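Local coordinates for protein purine nucleoside phosphorylase (Thermus thermophilus, PDB 1ODI) that probably catalyses the phosphate-dependent cleavage of purine nucleosides to the free base and ribose 1-phosphate, at residues 152-157 with 173-178; 107-112 with 180-185; 91-96 with 203-208. One frame throughout, in Å; residues are numbered along the deposited sequence.

How the contacts relate
All three contacts are mainly buried, and all reach one mixed sheet and the bound adenosine. Contacts 1 and 3 pair parallel strands by backbone hydrogen bonds. Contact 2 sets a strand against the first turn of a helix and has no hydrogen bond across it. Strand 175-179 of contact 1 is a neighbour of strand 84-93 of contact 3, and Phe-178 N lies 2.9 Å from Gly-92 O, a probable hydrogen bond. Strand 152-155 joins contact 1 to strand 108-111 of contact 2. Contacts 2 and 3 do not touch; their centres lie about 17 Å apart. Contact 2 serves the ribose, contact 3 the base, and contact 3 runs out to an exposed serine.

Contact 1 (152-157 with 173-178); sequences LVASED and YGVLAF. With ADN (adenosine), chain H.
Two backbone hydrogen bonds join 152-157 to 173-178. Leu-176 N gives its proton to Leu-152 O at 2.8 Å, nearly straight at 167°. Ala-154 N gives its own to Ala-177 O, also at 2.8 Å; it approaches nearly in line with the C=O, but the bond bends to 149° at the hydrogen. The alpha hydrogen of Val-153 leans on the same Ala-177 O. Phe-178 CA makes a similar contact with Ala-154 O at 3.4 Å. Tyr-125 OH of the second subunit is hydrogen-bonded to Tyr-173 O.

The packing centres on Ala-154. Its methyl lies over one face of the Phe-178 ring, a CH-pi contact with CB 4.1 Å from the ring centroid. The methyl also touches Val-175 CG1, which a chi1 of 173° swings away from the backbone N, to the side where that methyl lies. Glu-156 crosses Phe-178 at about a right angle. Its OE2 comes obliquely to CD2 of that ring at 3.9 Å and is hydrogen-bonded to Thr-162. Its OE1 approaches adenosine C2 at 3.3 Å, so this end of the contact borders the purine. Gly-174, with positive phi, is the C-prime residue of a Schellman motif ending helix 164-171.

The two strands and that helix form a beta-alpha-beta unit. Trp-170 and Ala-167 of the helix pack on Phe-178. Strand 108-111 pairs with 152-155 on its other edge.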
loop_
_atom_site.group_PDB
_atom_site.type_symbol
_atom_site.label_atom_id
_atom_site.label_comp_id
_atom_site.label_asym_id
_atom_site.label_seq_id
_atom_site.Cartn_x
_atom_site.Cartn_y
_atom_site.Cartn_z
ATOM N N LEU A 152 -10.130 -22.860 -2.634
ATOM C CA LEU A 152 -9.948 -21.480 -3.051
ATOM C C LEU A 152 -9.572 -21.288 -4.510
ATOM O O LEU A 152 -8.858 -22.091 -5.097
ATOM C CB LEU A 152 -8.871 -20.820 -2.192
ATOM C CG LEU A 152 -9.180 -20.530 -0.726
ATOM C CD1 LEU A 152 -7.896 -20.089 -0.027
ATOM C CD2 LEU A 152 -10.249 -19.457 -0.627
ATOM N N VAL A 153 -10.085 -20.218 -5.094
ATOM C CA VAL A 153 -9.743 -19.868 -6.454
ATOM C C VAL A 153 -9.258 -18.450 -6.266
ATOM O O VAL A 153 -9.413 -17.880 -5.182
ATOM C CB VAL A 153 -10.958 -19.884 -7.403
ATOM C CG1 VAL A 153 -11.472 -21.311 -7.548
ATOM C CG2 VAL A 153 -12.050 -18.940 -6.894
ATOM N N ALA A 154 -8.655 -17.884 -7.297
ATOM C CA ALA A 154 -8.157 -16.529 -7.200
ATOM C C ALA A 154 -8.749 -15.705 -8.332
ATOM O O ALA A 154 -8.670 -16.089 -9.498
ATOM C CB ALA A 154 -6.636 -16.529 -7.267
ATOM N N SER A 155 -9.367 -14.584 -7.976
ATOM C CA SER A 155 -9.972 -13.700 -8.964
ATOM C C SER A 155 -8.952 -12.639 -9.334
ATOM O O SER A 155 -8.567 -11.829 -8.494
ATOM C CB SER A 155 -11.230 -13.040 -8.392
ATOM O OG SER A 155 -12.240 -14.001 -8.123
ATOM N N GLU A 156 -8.515 -12.653 -10.592
ATOM C CA GLU A 156 -7.517 -11.700 -11.075
ATOM C C GLU A 156 -8.055 -10.765 -12.164
ATOM O O GLU A 156 -9.143 -10.970 -12.698
ATOM C CB GLU A 156 -6.306 -12.453 -11.619
ATOM C CG GLU A 156 -6.633 -13.359 -12.791
ATOM C CD GLU A 156 -5.390 -13.939 -13.439
ATOM O OE1 GLU A 156 -5.520 -14.733 -14.392
ATOM O OE2 GLU A 156 -4.278 -13.598 -12.993
ATOM N N ASP A 157 -7.271 -9.743 -12.488
ATOM C CA ASP A 157 -7.646 -8.774 -13.511
ATOM C C ASP A 157 -6.894 -8.992 -14.815
ATOM O O ASP A 157 -7.459 -8.832 -15.894
ATOM C CB ASP A 157 -7.362 -7.346 -13.034
ATOM C CG ASP A 157 -8.453 -6.794 -12.144
ATOM O OD1 ASP A 157 -8.219 -5.730 -11.534
ATOM O OD2 ASP A 157 -9.540 -7.407 -12.056
ATOM N N TYR A 173 -0.372 -21.530 -1.226
ATOM C CA TYR A 173 -1.255 -20.875 -0.272
ATOM C C TYR A 173 -2.660 -21.442 -0.379
ATOM O O TYR A 173 -3.597 -20.928 0.234
ATOM C CB TYR A 173 -1.295 -19.376 -0.540
ATOM C CG TYR A 173 0.023 -18.682 -0.320
ATOM C CD1 TYR A 173 0.578 -18.580 0.958
ATOM C CD2 TYR A 173 0.705 -18.097 -1.387
ATOM C CE1 TYR A 173 1.780 -17.903 1.168
ATOM C CE2 TYR A 173 1.909 -17.415 -1.193
ATOM C CZ TYR A 173 2.439 -17.318 0.086
ATOM O OH TYR A 173 3.604 -16.604 0.275
ATOM N N GLY A 174 -2.811 -22.488 -1.186
ATOM C CA GLY A 174 -4.108 -23.112 -1.339
ATOM C C GLY A 174 -4.939 -22.701 -2.542
ATOM O O GLY A 174 -6.097 -23.112 -2.657
ATOM N N VAL A 175 -4.376 -21.898 -3.439
ATOM C CA VAL A 175 -5.121 -21.474 -4.623
ATOM C C VAL A 175 -5.171 -22.618 -5.626
ATOM O O VAL A 175 -4.135 -23.071 -6.112
ATOM C CB VAL A 175 -4.471 -20.239 -5.294
ATOM C CG1 VAL A 175 -5.170 -19.932 -6.624
ATOM C CG2 VAL A 175 -4.562 -19.028 -4.356
ATOM N N LEU A 176 -6.375 -23.084 -5.938
ATOM C CA LEU A 176 -6.532 -24.183 -6.871
ATOM C C LEU A 176 -6.551 -23.728 -8.325
ATOM O O LEU A 176 -6.047 -24.428 -9.207
ATOM C CB LEU A 176 -7.811 -24.964 -6.564
ATOM C CG LEU A 176 -7.904 -25.676 -5.212
ATOM C CD1 LEU A 176 -9.260 -26.336 -5.087
ATOM C CD2 LEU A 176 -6.811 -26.714 -5.093
ATOM N N ALA A 177 -7.121 -22.558 -8.584
ATOM C CA ALA A 177 -7.192 -22.065 -9.955
ATOM C C ALA A 177 -7.460 -20.568 -10.028
ATOM O O ALA A 177 -7.898 -19.947 -9.055
ATOM C CB ALA A 177 -8.273 -22.826 -10.727
ATOM N N PHE A 178 -7.194 -19.997 -11.197
ATOM C CA PHE A 178 -7.404 -18.584 -11.409
ATOM C C PHE A 178 -8.578 -18.363 -12.326
ATOM O O PHE A 178 -8.727 -19.049 -13.337
ATOM C CB PHE A 178 -6.164 -17.924 -12.025
ATOM C CG PHE A 178 -5.012 -17.800 -11.079
ATOM C CD1 PHE A 178 -4.266 -18.920 -10.720
ATOM C CD2 PHE A 178 -4.702 -16.572 -10.503
ATOM C CE1 PHE A 178 -3.225 -18.819 -9.792
ATOM C CE2 PHE A 178 -3.665 -16.461 -9.576
ATOM C CZ PHE A 178 -2.926 -17.589 -9.219
HETATM O "O5'" ADN H . -11.005 -17.020 -20.611
HETATM C "C5'" ADN H . -10.880 -16.211 -19.457
HETATM C "C4'" ADN H . -12.257 -16.302 -18.771
HETATM O "O4'" ADN H . -12.630 -17.666 -18.338
HETATM C "C3'" ADN H . -12.311 -15.488 -17.490
HETATM O "O3'" ADN H . -13.596 -14.835 -17.489
HETATM C "C2'" ADN H . -12.160 -16.488 -16.317
HETATM O "O2'" ADN H . -13.176 -16.379 -15.324
HETATM C "C1'" ADN H . -12.051 -17.868 -17.035
HETATM N N9 ADN H . -10.660 -18.464 -17.122
HETATM C C8 ADN H . -10.359 -19.706 -17.713
HETATM N N7 ADN H . -9.095 -20.044 -17.700
HETATM C C5 ADN H . -8.476 -18.972 -17.058
HETATM C C6 ADN H . -7.089 -18.688 -16.717
HETATM N N6 ADN H . -6.086 -19.523 -17.005
HETATM N N1 ADN H . -6.823 -17.500 -16.068
HETATM C C2 ADN H . -7.839 -16.641 -15.773
HETATM N N3 ADN H . -9.165 -16.799 -16.044
HETATM C C4 ADN H . -9.418 -17.982 -16.690
#

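Contact 2 (107-112 with 180-185). With ADN (adenosine), chain H.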
loop_
_atom_site.group_PDB
_atom_site.type_symbol
_atom_site.label_atom_id
_atom_site.label_comp_id
_atom_site.label_asym_id
_atom_site.label_seq_id
_atom_site.Cartn_x
_atom_site.Cartn_y
_atom_site.Cartn_z
ATOM N N GLN A 107 -14.795 -22.313 -2.285
ATOM C CA GLN A 107 -14.991 -22.055 -0.864
ATOM C C GLN A 107 -14.707 -20.578 -0.565
ATOM O O GLN A 107 -15.158 -20.026 0.447
ATOM C CB GLN A 107 -14.057 -22.961 -0.054
ATOM C CG GLN A 107 -14.024 -22.702 1.449
ATOM C CD GLN A 107 -12.948 -23.520 2.144
ATOM O OE1 GLN A 107 -11.906 -23.811 1.557
ATOM N NE2 GLN A 107 -13.186 -23.880 3.398
ATOM N N GLY A 108 -13.957 -19.951 -1.463
ATOM C CA GLY A 108 -13.602 -18.557 -1.305
ATOM C C GLY A 108 -12.806 -18.112 -2.512
ATOM O O GLY A 108 -12.437 -18.930 -3.349
ATOM N N ALA A 109 -12.535 -16.819 -2.611
ATOM C CA ALA A 109 -11.790 -16.317 -3.746
ATOM C C ALA A 109 -10.800 -15.247 -3.344
ATOM O O ALA A 109 -11.186 -14.180 -2.857
ATOM C CB ALA A 109 -12.755 -15.764 -4.795
ATOM N N VAL A 110 -9.520 -15.539 -3.542
ATOM C CA VAL A 110 -8.472 -14.578 -3.234
ATOM C C VAL A 110 -8.798 -13.351 -4.092
ATOM O O VAL A 110 -8.972 -13.470 -5.301
ATOM C CB VAL A 110 -7.086 -15.153 -3.613
ATOM C CG1 VAL A 110 -6.005 -14.119 -3.383
ATOM C CG2 VAL A 110 -6.805 -16.399 -2.780
ATOM N N PRO A 111 -8.907 -12.162 -3.471
ATOM C CA PRO A 111 -9.225 -10.927 -4.209
ATOM C C PRO A 111 -8.026 -10.200 -4.852
ATOM O O PRO A 111 -7.476 -9.257 -4.277
ATOM C CB PRO A 111 -9.922 -10.076 -3.148
ATOM C CG PRO A 111 -9.140 -10.418 -1.908
ATOM C CD PRO A 111 -8.914 -11.928 -2.015
ATOM N N LEU A 112 -7.629 -10.634 -6.045
ATOM C CA LEU A 112 -6.510 -10.000 -6.744
ATOM C C LEU A 112 -6.985 -8.924 -7.717
ATOM O O LEU A 112 -6.178 -8.300 -8.398
ATOM C CB LEU A 112 -5.708 -11.037 -7.528
ATOM C CG LEU A 112 -5.078 -12.163 -6.721
ATOM C CD1 LEU A 112 -4.458 -13.189 -7.665
ATOM C CD2 LEU A 112 -4.036 -11.573 -5.775
ATOM N N MET A 180 -11.784 -14.937 -13.170
ATOM C CA MET A 180 -11.948 -13.486 -13.109
ATOM C C MET A 180 -13.298 -12.892 -12.719
ATOM O O MET A 180 -13.667 -11.838 -13.237
ATOM C CB MET A 180 -11.545 -12.892 -14.464
ATOM C CG MET A 180 -10.139 -13.256 -14.927
ATOM S SD MET A 180 -9.823 -12.793 -16.657
ATOM C CE MET A 180 -9.767 -10.997 -16.531
ATOM N N GLU A 181 -14.044 -13.533 -11.827
ATOM C CA GLU A 181 -15.324 -12.956 -11.443
ATOM C C GLU A 181 -15.765 -13.217 -10.008
ATOM O O GLU A 181 -16.435 -12.379 -9.405
ATOM C CB GLU A 181 -16.437 -13.426 -12.393
ATOM C CG GLU A 181 -16.360 -12.867 -13.802
ATOM C CD GLU A 181 -15.569 -13.757 -14.740
ATOM O OE1 GLU A 181 -15.057 -13.255 -15.774
ATOM O OE2 GLU A 181 -15.472 -14.964 -14.442
ATOM N N ALA A 182 -15.372 -14.361 -9.458
ATOM C CA ALA A 182 -15.798 -14.764 -8.118
ATOM C C ALA A 182 -15.695 -13.762 -6.967
ATOM O O ALA A 182 -16.709 -13.433 -6.346
ATOM C CB ALA A 182 -15.118 -16.082 -7.734
ATOM N N SER A 183 -14.493 -13.278 -6.674
ATOM C CA SER A 183 -14.310 -12.337 -5.568
ATOM C C SER A 183 -15.378 -11.252 -5.435
ATOM O O SER A 183 -15.916 -11.032 -4.348
ATOM C CB SER A 183 -12.937 -11.675 -5.664
ATOM O OG SER A 183 -12.786 -11.034 -6.916
ATOM N N ALA A 184 -15.681 -10.567 -6.533
ATOM C CA ALA A 184 -16.678 -9.492 -6.507
ATOM C C ALA A 184 -18.094 -10.037 -6.300
ATOM O O ALA A 184 -18.930 -9.400 -5.657
ATOM C CB ALA A 184 -16.605 -8.675 -7.803
ATOM N N LEU A 185 -18.365 -11.212 -6.855
ATOM C CA LEU A 185 -19.674 -11.826 -6.691
ATOM C C LEU A 185 -19.890 -12.110 -5.204
ATOM O O LEU A 185 -20.953 -11.827 -4.652
ATOM C CB LEU A 185 -19.751 -13.136 -7.479
ATOM C CG LEU A 185 -20.997 -13.978 -7.190
ATOM C CD1 LEU A 185 -22.237 -13.207 -7.619
ATOM C CD2 LEU A 185 -20.907 -15.315 -7.919
HETATM O "O5'" ADN H . -11.005 -17.020 -20.611
HETATM C "C5'" ADN H . -10.880 -16.211 -19.457
HETATM C "C4'" ADN H . -12.257 -16.302 -18.771
HETATM O "O4'" ADN H . -12.630 -17.666 -18.338
HETATM C "C3'" ADN H . -12.311 -15.488 -17.490
HETATM O "O3'" ADN H . -13.596 -14.835 -17.489
HETATM C "C2'" ADN H . -12.160 -16.488 -16.317
HETATM O "O2'" ADN H . -13.176 -16.379 -15.324
HETATM C "C1'" ADN H . -12.051 -17.868 -17.035
HETATM N N9 ADN H . -10.660 -18.464 -17.122
HETATM C C8 ADN H . -10.359 -19.706 -17.713
HETATM N N7 ADN H . -9.095 -20.044 -17.700
HETATM C C5 ADN H . -8.476 -18.972 -17.058
HETATM C C6 ADN H . -7.089 -18.688 -16.717
HETATM N N6 ADN H . -6.086 -19.523 -17.005
HETATM N N1 ADN H . -6.823 -17.500 -16.068
HETATM C C2 ADN H . -7.839 -16.641 -15.773
HETATM N N3 ADN H . -9.165 -16.799 -16.044
HETATM C C4 ADN H . -9.418 -17.982 -16.690
#
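This is a buried strand-to-helix contact. Ala-109 and Pro-111, on strand 108-111, meet Ala-182 and Ser-183 at the start of helix 182-191. No hydrogen bond crosses it. The Ala-109 methyl sits 3.6 Å from Ser-183 N and 3.8 Å from Ala-182 CB. Small side chains thus let the strand and the helix start come close: the CA atoms of Ala-109 and Ser-183 are 5.1 Å apart. Ser-183 CB also lies against Pro-111 CA at 4.1 Å.

Glu-181 is the N-cap residue of the helix. Strand 152-155 takes part here too, since Ser-155 OG accepts a hydrogen bond from Ser-183 N. Glu-179 OE1 receives the N-H groups of Glu-181 and Ala-182. The chain leading into the helix also forms part of the ribose site. Met-180 N donates to adenosine O2' at 2.9 Å, with an angle of 154°. In the Met-180 side chain an extended chi2 (169°) carries SD to 3.8 Å from C3' of the sugar. Glu-181 turns at chi2 (91°), and its carboxylate faces both ribose hydroxyls: OE1 is 2.8 Å from O3', and OE2 is as near to O2'. Gly-66 N binds that OE1, while Arg-87 forms a salt bridge with OE2.

Contact 3 (91-96 with 203-208); sequences AGAASS and SNRIGD. With ADN (adenosine), chain H.
Asn-204 lies beside Gly-92 in a parallel strand pair, and its side chain leads into the purine site. CB sits on the same face of the sheet as the bound base. CG stands between the backbone N and the carbonyl carbon (chi1 68°), which turns the amide toward adenosine. At the tip, OD1 accepts from adenosine N6 at 3.1 Å and lies 3.8 Å from Gly-92 CA. ND2 donates to adenosine N7 at 2.7 Å and also to Ser-203 OG. The amide thus reads the 6-amino group and N7 together.

Strands 84-93 and 195-205 are parallel neighbours in the mixed sheet of this phosphorylase fold. Ala-91 O accepts from Ser-203 N, and Ala-93 N donates to Asn-204 O at 2.8 Å. Ile-206 N then meets Ala-93 O almost straight, at 174°. Ile-206 CD1 continues to adenosine N6 at 3.2 Å. The strand ends in a type II turn from Arg-205 to Asp-208, and Asp-208 OD2 takes the N-H of Arg-205 from above its carboxylate plane. The extended Arg-205 side chain runs along to Ser-96, where NE makes a weak hydrogen bond to Ser-96 O at 3.5 Å. That oxygen lies at the edge of the guanidinium, near its plane.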
loop_
_atom_site.group_PDB
_atom_site.type_symbol
_atom_site.label_atom_id
_atom_site.label_comp_id
_atom_site.label_asym_id
_atom_site.label_seq_id
_atom_site.Cartn_x
_atom_site.Cartn_y
_atom_site.Cartn_z
ATOM N N ALA A 91 -12.005 -22.017 -15.232
ATOM C CA ALA A 91 -10.816 -21.471 -14.579
ATOM C C ALA A 91 -9.541 -22.185 -15.027
ATOM O O ALA A 91 -9.597 -23.263 -15.615
ATOM C CB ALA A 91 -10.968 -21.564 -13.053
ATOM N N GLY A 92 -8.396 -21.563 -14.751
ATOM C CA GLY A 92 -7.121 -22.151 -15.119
ATOM C C GLY A 92 -6.420 -22.737 -13.911
ATOM O O GLY A 92 -6.177 -22.021 -12.940
ATOM N N ALA A 93 -6.101 -24.031 -13.962
ATOM C CA ALA A 93 -5.431 -24.717 -12.847
ATOM C C ALA A 93 -4.083 -24.098 -12.467
ATOM O O ALA A 93 -3.252 -23.800 -13.328
ATOM C CB ALA A 93 -5.246 -26.186 -13.182
ATOM N N ALA A 94 -3.870 -23.914 -11.166
ATOM C CA ALA A 94 -2.637 -23.315 -10.663
ATOM C C ALA A 94 -1.524 -24.344 -10.543
ATOM O O ALA A 94 -0.350 -23.992 -10.468
ATOM C CB ALA A 94 -2.884 -22.664 -9.314
ATOM N N SER A 95 -1.894 -25.618 -10.519
ATOM C CA SER A 95 -0.908 -26.685 -10.419
ATOM C C SER A 95 -1.170 -27.798 -11.436
ATOM O O SER A 95 -2.257 -27.865 -12.025
ATOM C CB SER A 95 -0.896 -27.249 -8.999
ATOM O OG SER A 95 -2.218 -27.400 -8.504
ATOM N N SER A 96 -0.167 -28.654 -11.647
ATOM C CA SER A 96 -0.261 -29.766 -12.600
ATOM C C SER A 96 -1.269 -30.850 -12.242
ATOM O O SER A 96 -1.774 -31.518 -13.131
ATOM C CB SER A 96 1.118 -30.418 -12.800
ATOM O OG SER A 96 2.041 -29.487 -13.344
ATOM N N SER A 203 -10.731 -25.415 -17.462
ATOM C CA SER A 203 -10.679 -25.494 -18.922
ATOM C C SER A 203 -9.250 -25.480 -19.454
ATOM O O SER A 203 -9.013 -25.694 -20.646
ATOM C CB SER A 203 -11.473 -24.343 -19.542
ATOM O OG SER A 203 -11.014 -23.099 -19.058
ATOM N N ASN A 204 -8.298 -25.243 -18.560
ATOM C CA ASN A 204 -6.897 -25.195 -18.950
ATOM C C ASN A 204 -5.965 -25.060 -17.753
ATOM O O ASN A 204 -6.387 -24.749 -16.633
ATOM C CB ASN A 204 -6.676 -24.007 -19.873
ATOM C CG ASN A 204 -6.837 -22.676 -19.151
ATOM O OD1 ASN A 204 -5.865 -22.094 -18.672
ATOM N ND2 ASN A 204 -8.072 -22.201 -19.052
ATOM N N ARG A 205 -4.691 -25.319 -18.001
ATOM C CA ARG A 205 -3.676 -25.166 -16.973
ATOM C C ARG A 205 -3.051 -23.808 -17.318
ATOM O O ARG A 205 -2.903 -23.471 -18.492
ATOM C CB ARG A 205 -2.640 -26.298 -17.050
ATOM C CG ARG A 205 -3.235 -27.688 -16.823
ATOM C CD ARG A 205 -2.153 -28.720 -16.544
ATOM N NE ARG A 205 -2.696 -30.011 -16.124
ATOM C CZ ARG A 205 -3.176 -30.936 -16.952
ATOM N NH1 ARG A 205 -3.185 -30.721 -18.265
ATOM N NH2 ARG A 205 -3.632 -32.087 -16.466
ATOM N N ILE A 206 -2.713 -23.017 -16.310
ATOM C CA ILE A 206 -2.142 -21.703 -16.564
ATOM C C ILE A 206 -0.901 -21.773 -17.444
ATOM O O ILE A 206 0.040 -22.510 -17.155
ATOM C CB ILE A 206 -1.794 -20.983 -15.243
ATOM C CG1 ILE A 206 -3.084 -20.546 -14.535
ATOM C CG2 ILE A 206 -0.890 -19.783 -15.518
ATOM C CD1 ILE A 206 -3.618 -19.179 -14.937
ATOM N N GLY A 207 -0.915 -20.995 -18.523
ATOM C CA GLY A 207 0.213 -20.967 -19.435
ATOM C C GLY A 207 -0.040 -21.684 -20.747
ATOM O O GLY A 207 0.768 -21.590 -21.673
ATOM N N ASP A 208 -1.157 -22.405 -20.826
ATOM C CA ASP A 208 -1.505 -23.135 -22.041
ATOM C C ASP A 208 -1.859 -22.171 -23.166
ATOM O O ASP A 208 -2.577 -21.187 -22.954
ATOM C CB ASP A 208 -2.687 -24.081 -21.796
ATOM C CG ASP A 208 -2.335 -25.234 -20.880
ATOM O OD1 ASP A 208 -1.129 -25.529 -20.739
ATOM O OD2 ASP A 208 -3.262 -25.854 -20.313
HETATM O "O5'" ADN H . -11.005 -17.020 -20.611
HETATM C "C5'" ADN H . -10.880 -16.211 -19.457
HETATM C "C4'" ADN H . -12.257 -16.302 -18.771
HETATM O "O4'" ADN H . -12.630 -17.666 -18.338
HETATM C "C3'" ADN H . -12.311 -15.488 -17.490
HETATM O "O3'" ADN H . -13.596 -14.835 -17.489
HETATM C "C2'" ADN H . -12.160 -16.488 -16.317
HETATM O "O2'" ADN H . -13.176 -16.379 -15.324
HETATM C "C1'" ADN H . -12.051 -17.868 -17.035
HETATM N N9 ADN H . -10.660 -18.464 -17.122
HETATM C C8 ADN H . -10.359 -19.706 -17.713
HETATM N N7 ADN H . -9.095 -20.044 -17.700
HETATM C C5 ADN H . -8.476 -18.972 -17.058
HETATM C C6 ADN H . -7.089 -18.688 -16.717
HETATM N N6 ADN H . -6.086 -19.523 -17.005
HETATM N N1 ADN H . -6.823 -17.500 -16.068
HETATM C C2 ADN H . -7.839 -16.641 -15.773
HETATM N N3 ADN H . -9.165 -16.799 -16.044
HETATM C C4 ADN H . -9.418 -17.982 -16.690
#